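Local coordinates for protein alpha-ketoglutarate-dependent 2,4-dichlorophenoxyacetate dioxygenase (Bradyrhizobium diazoefficiens, PDB 5BKE) that probably acts as a 2-oxoglutarate-dependent dioxygenase that degrades aryloxyalkanoate herbicides, and holds manganese(II) and N-oxalylglycine here, at residues D49-D52 against E53-M56; E32-S35 against A36-Y40. All coordinates share one frame; numbering follows the deposited sequence.

Contact 1 of 2, residues D49-D52 against E53-M56; sequences DITD and EQQM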
loop_
_atom_site.group_PDB
_atom_site.type_symbol
_atom_site.label_atom_id
_atom_site.label_comp_id
_atom_site.label_asym_id
_atom_site.label_seq_id
_atom_site.Cartn_x
_atom_site.Cartn_y
_atom_site.Cartn_z
ATOM N N ASP C 49 -39.846 -6.915 32.767
ATOM C CA ASP C 49 -41.145 -7.415 33.216
ATOM C C ASP C 49 -42.192 -6.343 32.934
ATOM O O ASP C 49 -42.527 -5.520 33.798
ATOM C CB ASP C 49 -41.084 -7.763 34.711
ATOM C CG ASP C 49 -42.358 -8.429 35.237
ATOM O OD1 ASP C 49 -43.311 -8.690 34.469
ATOM O OD2 ASP C 49 -42.393 -8.698 36.457
ATOM N N ILE C 50 -42.697 -6.362 31.710
ATOM C CA ILE C 50 -43.528 -5.268 31.201
ATOM C C ILE C 50 -44.962 -5.738 30.907
ATOM O O ILE C 50 -45.192 -6.926 30.658
ATOM C CB ILE C 50 -42.882 -4.619 29.949
ATOM C CG1 ILE C 50 -42.579 -5.695 28.879
ATOM C CG2 ILE C 50 -41.644 -3.807 30.355
ATOM C CD1 ILE C 50 -42.015 -5.171 27.579
ATOM N N THR C 51 -45.910 -4.806 30.972
ATOM C CA THR C 51 -47.286 -5.033 30.508
ATOM C C THR C 51 -47.360 -4.816 28.990
ATOM O O THR C 51 -46.454 -4.234 28.398
ATOM C CB THR C 51 -48.289 -4.081 31.194
ATOM O OG1 THR C 51 -47.970 -2.731 30.848
ATOM C CG2 THR C 51 -48.264 -4.235 32.721
ATOM N N ASP C 52 -48.438 -5.281 28.370
ATOM C CA ASP C 52 -48.696 -5.042 26.951
ATOM C C ASP C 52 -48.669 -3.557 26.609
ATOM O O ASP C 52 -48.049 -3.156 25.626
ATOM C CB ASP C 52 -50.048 -5.640 26.547
ATOM C CG ASP C 52 -50.013 -7.153 26.428
ATOM O OD1 ASP C 52 -49.011 -7.790 26.848
ATOM O OD2 ASP C 52 -50.995 -7.716 25.908
ATOM N N GLU C 53 -49.311 -2.748 27.443
ATOM C CA GLU C 53 -49.319 -1.299 27.273
ATOM C C GLU C 53 -47.932 -0.655 27.405
ATOM O O GLU C 53 -47.583 0.227 26.607
ATOM C CB GLU C 53 -50.329 -0.645 28.221
ATOM C CG GLU C 53 -51.780 -0.940 27.835
ATOM C CD GLU C 53 -52.821 -0.268 28.729
ATOM O OE1 GLU C 53 -52.535 0.025 29.916
ATOM O OE2 GLU C 53 -53.949 -0.036 28.234
ATOM N N GLN C 54 -47.150 -1.091 28.396
ATOM C CA GLN C 54 -45.798 -0.553 28.598
ATOM C C GLN C 54 -44.899 -0.886 27.395
ATOM O O GLN C 54 -44.117 -0.041 26.950
ATOM C CB GLN C 54 -45.186 -1.046 29.915
ATOM C CG GLN C 54 -45.729 -0.363 31.166
ATOM C CD GLN C 54 -45.488 -1.168 32.447
ATOM O OE1 GLN C 54 -45.086 -2.335 32.404
ATOM N NE2 GLN C 54 -45.746 -0.548 33.589
ATOM N N GLN C 55 -45.056 -2.100 26.867
ATOM C CA GLN C 55 -44.327 -2.575 25.692
ATOM C C GLN C 55 -44.625 -1.743 24.447
ATOM O O GLN C 55 -43.700 -1.377 23.710
ATOM C CB GLN C 55 -44.644 -4.055 25.434
ATOM C CG GLN C 55 -43.856 -4.714 24.306
ATOM C CD GLN C 55 -44.188 -6.184 24.141
ATOM O OE1 GLN C 55 -44.653 -6.835 25.080
ATOM N NE2 GLN C 55 -43.940 -6.724 22.948
ATOM N N MET C 56 -45.910 -1.455 24.219
ATOM C CA MET C 56 -46.331 -0.692 23.051
ATOM C C MET C 56 -45.891 0.767 23.167
ATOM O O MET C 56 -45.431 1.358 22.178
ATOM C CB MET C 56 -47.845 -0.832 22.816
ATOM C CG MET C 56 -48.407 -0.007 21.661
ATOM S SD MET C 56 -47.690 -0.407 20.049
ATOM C CE MET C 56 -48.473 -1.980 19.681
HETATM O O HOH W 1 -44.723 -3.999 34.583
#
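Thr51 and Gln54 grip each other in both directions, a capping box in which a glutamine closes the return bond. Thr51 OG1, placed between its own N and carbonyl carbon (chi1 63°), faces the helix start and accepts from Gln54 N at 3.1 Å. In return the Gln54 chain, extended beyond CG, runs back past the threonine, and its OE1 takes the N-H of Thr51 at 3.0 Å; that bond is nearly straight, 169° at the hydrogen, although the donor is tilted 33° from the amide's carbonyl plane. A water donates both to this OE1 and to Asp49 O, 2.8 Å from each, so the oxygen holds two donors. Regular helical bonding follows, with Gln55 N to Thr51 O (3.0 Å) and Met56 N to Asp52 O (3.1 Å). On the buried side Ile50 CD1 rests 3.6 Å from Gln55 CB, the two side chains crossing at about a right angle. Arg133 and Arg278 both form salt bridges with Asp52 OD1; Arg133 also hydrogen-bonds Gln55 OE1, and Arg278 O accepts from Gln55 NE2. The cap sits where the loop after strand 42-45 passes into helix 52-59, with Ile50 and Gln55 against strands 127-132 and 254-258.

Contact 2 of 2, residues E32-S35 against A36-Y40; sequences EVES and AMDKY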
loop_
_atom_site.group_PDB
_atom_site.type_symbol
_atom_site.label_atom_id
_atom_site.label_comp_id
_atom_site.label_asym_id
_atom_site.label_seq_id
_atom_site.Cartn_x
_atom_site.Cartn_y
_atom_site.Cartn_z
ATOM N N GLU C 32 -30.919 7.335 21.270
ATOM C CA GLU C 32 -29.860 6.321 21.459
ATOM C C GLU C 32 -30.272 4.914 21.050
ATOM O O GLU C 32 -29.497 4.218 20.365
ATOM C CB GLU C 32 -29.334 6.313 22.899
ATOM C CG GLU C 32 -28.519 7.541 23.285
ATOM C CD GLU C 32 -27.308 7.722 22.400
ATOM O OE1 GLU C 32 -26.278 7.056 22.667
ATOM O OE2 GLU C 32 -27.391 8.513 21.429
ATOM N N VAL C 33 -31.482 4.504 21.456
ATOM C CA VAL C 33 -31.978 3.161 21.131
ATOM C C VAL C 33 -32.127 3.021 19.621
ATOM O O VAL C 33 -31.686 2.010 19.040
ATOM C CB VAL C 33 -33.297 2.807 21.857
ATOM C CG1 VAL C 33 -33.856 1.473 21.360
ATOM C CG2 VAL C 33 -33.088 2.775 23.368
ATOM N N GLU C 34 -32.712 4.039 18.984
ATOM C CA GLU C 34 -32.900 3.991 17.531
ATOM C C GLU C 34 -31.560 3.949 16.742
ATOM O O GLU C 34 -31.456 3.194 15.761
ATOM C CB GLU C 34 -33.821 5.110 17.027
ATOM C CG GLU C 34 -34.105 4.977 15.541
ATOM C CD GLU C 34 -35.373 5.668 15.063
ATOM O OE1 GLU C 34 -35.984 6.456 15.828
ATOM O OE2 GLU C 34 -35.741 5.420 13.887
ATOM N N SER C 35 -30.563 4.744 17.160
ATOM C CA SER C 35 -29.220 4.684 16.537
ATOM C C SER C 35 -28.593 3.311 16.701
ATOM O O SER C 35 -27.976 2.796 15.753
ATOM C CB SER C 35 -28.264 5.749 17.077
ATOM O OG SER C 35 -28.858 7.025 17.004
ATOM N N ALA C 36 -28.777 2.712 17.887
ATOM C CA ALA C 36 -28.324 1.345 18.160
ATOM C C ALA C 36 -29.036 0.340 17.254
ATOM O O ALA C 36 -28.435 -0.643 16.817
ATOM C CB ALA C 36 -28.532 0.994 19.621
ATOM N N MET C 37 -30.314 0.603 16.968
ATOM C CA MET C 37 -31.087 -0.224 16.041
ATOM C C MET C 37 -30.532 -0.093 14.630
ATOM O O MET C 37 -30.424 -1.086 13.924
ATOM C CB MET C 37 -32.588 0.126 16.079
ATOM C CG MET C 37 -33.331 -0.341 17.335
ATOM S SD MET C 37 -33.411 -2.139 17.543
ATOM C CE MET C 37 -34.684 -2.556 16.361
ATOM N N ASP C 38 -30.181 1.132 14.227
ATOM C CA ASP C 38 -29.523 1.364 12.930
ATOM C C ASP C 38 -28.195 0.590 12.832
ATOM O O ASP C 38 -27.962 -0.131 11.857
ATOM C CB ASP C 38 -29.290 2.863 12.677
ATOM C CG ASP C 38 -30.587 3.675 12.609
ATOM O OD1 ASP C 38 -31.641 3.149 12.180
ATOM O OD2 ASP C 38 -30.533 4.869 12.981
ATOM N N LYS C 39 -27.351 0.732 13.858
ATOM C CA LYS C 39 -26.046 0.064 13.914
ATOM C C LYS C 39 -26.145 -1.475 14.059
ATOM O O LYS C 39 -25.713 -2.214 13.171
ATOM C CB LYS C 39 -25.196 0.687 15.029
ATOM C CG LYS C 39 -23.767 0.146 15.117
ATOM C CD LYS C 39 -22.949 0.924 16.136
ATOM C CE LYS C 39 -21.544 0.343 16.263
ATOM N NZ LYS C 39 -20.675 1.300 17.013
ATOM N N TYR C 40 -26.744 -1.942 15.160
ATOM C CA TYR C 40 -26.730 -3.357 15.554
ATOM C C TYR C 40 -27.814 -4.230 14.911
ATOM O O TYR C 40 -27.667 -5.454 14.848
ATOM C CB TYR C 40 -26.765 -3.480 17.078
ATOM C CG TYR C 40 -25.568 -2.840 17.760
ATOM C CD1 TYR C 40 -24.341 -3.528 17.852
ATOM C CD2 TYR C 40 -25.649 -1.551 18.304
ATOM C CE1 TYR C 40 -23.232 -2.954 18.472
ATOM C CE2 TYR C 40 -24.549 -0.967 18.931
ATOM C CZ TYR C 40 -23.341 -1.674 19.008
ATOM O OH TYR C 40 -22.248 -1.117 19.625
HETATM O O HOH W 2 -34.225 4.114 11.906
#
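Backbone bonds of the i to i+4 kind join residues 32-35 to 36-40: Ala36 N to Glu32 O, Met37 N to Val33 O, Asp38 N to Glu34 O and Lys39 N to Ser35 O, all between 2.9 and 3.0 Å. The Met37 bond is the most bent, 144° at the hydrogen, and Lys39 the straightest.

Apolar contact across this turn is light. Met37 CG lies over the preceding turn, 3.3 Å from Val33 O, but no nearer than 4.4 Å to Val33 CG1; further bends at chi2 and chi3 carry the sulfur away from these residues. Val33, Ala36 and Met37 instead share Leu43 of strand 42-45. Helix 27-40 is the connecting helix of a beta-alpha-beta unit between strands 14-17 and 42-45, and this apolar side is the one laid on the sheet. Ala36 and Tyr40 also touch Ile5 of strand 4-7.

The polar links include a water that donates to Glu34 OE2 and Asp38 OD1, 2.8 Å from each. Glu34 OE2 and Asp38 OD1 stand 5.0 Å apart and would probably repel each other; Lys126 forms a salt bridge with Glu34 OE2, which should ease this, and Arg260 lies at long, weak ion-pair range of Asp38 OD1. Asp38 CG sits beside its own backbone N (chi1 -62°), which brings OD2 to 3.4 Å from Glu34 O, two acceptors without a bond. Ser35 OG is hydrogen-bonded to Arg31 O, one turn back.

Contacts 1 and 2 lie on either side of strand 42-45 in the chain: 32-40 is the later part of the helix leading into it, up to its last residue, 49-56 the start of the next helix after it. Their centres are 21 Å apart and they do not touch. Both are partly buried, with one side against the main sheet. Contact 1 depends on a side-chain cap, and its buried side is polar as well as apolar, with arginines meeting Asp52 and Gln55. Contact 2 has ordinary i to i+4 backbone bonding, an apolar inner side and a carboxylate pair joined through water. In each a water links the two segments, through a carbonyl and an amide in one, two carboxylates in the other.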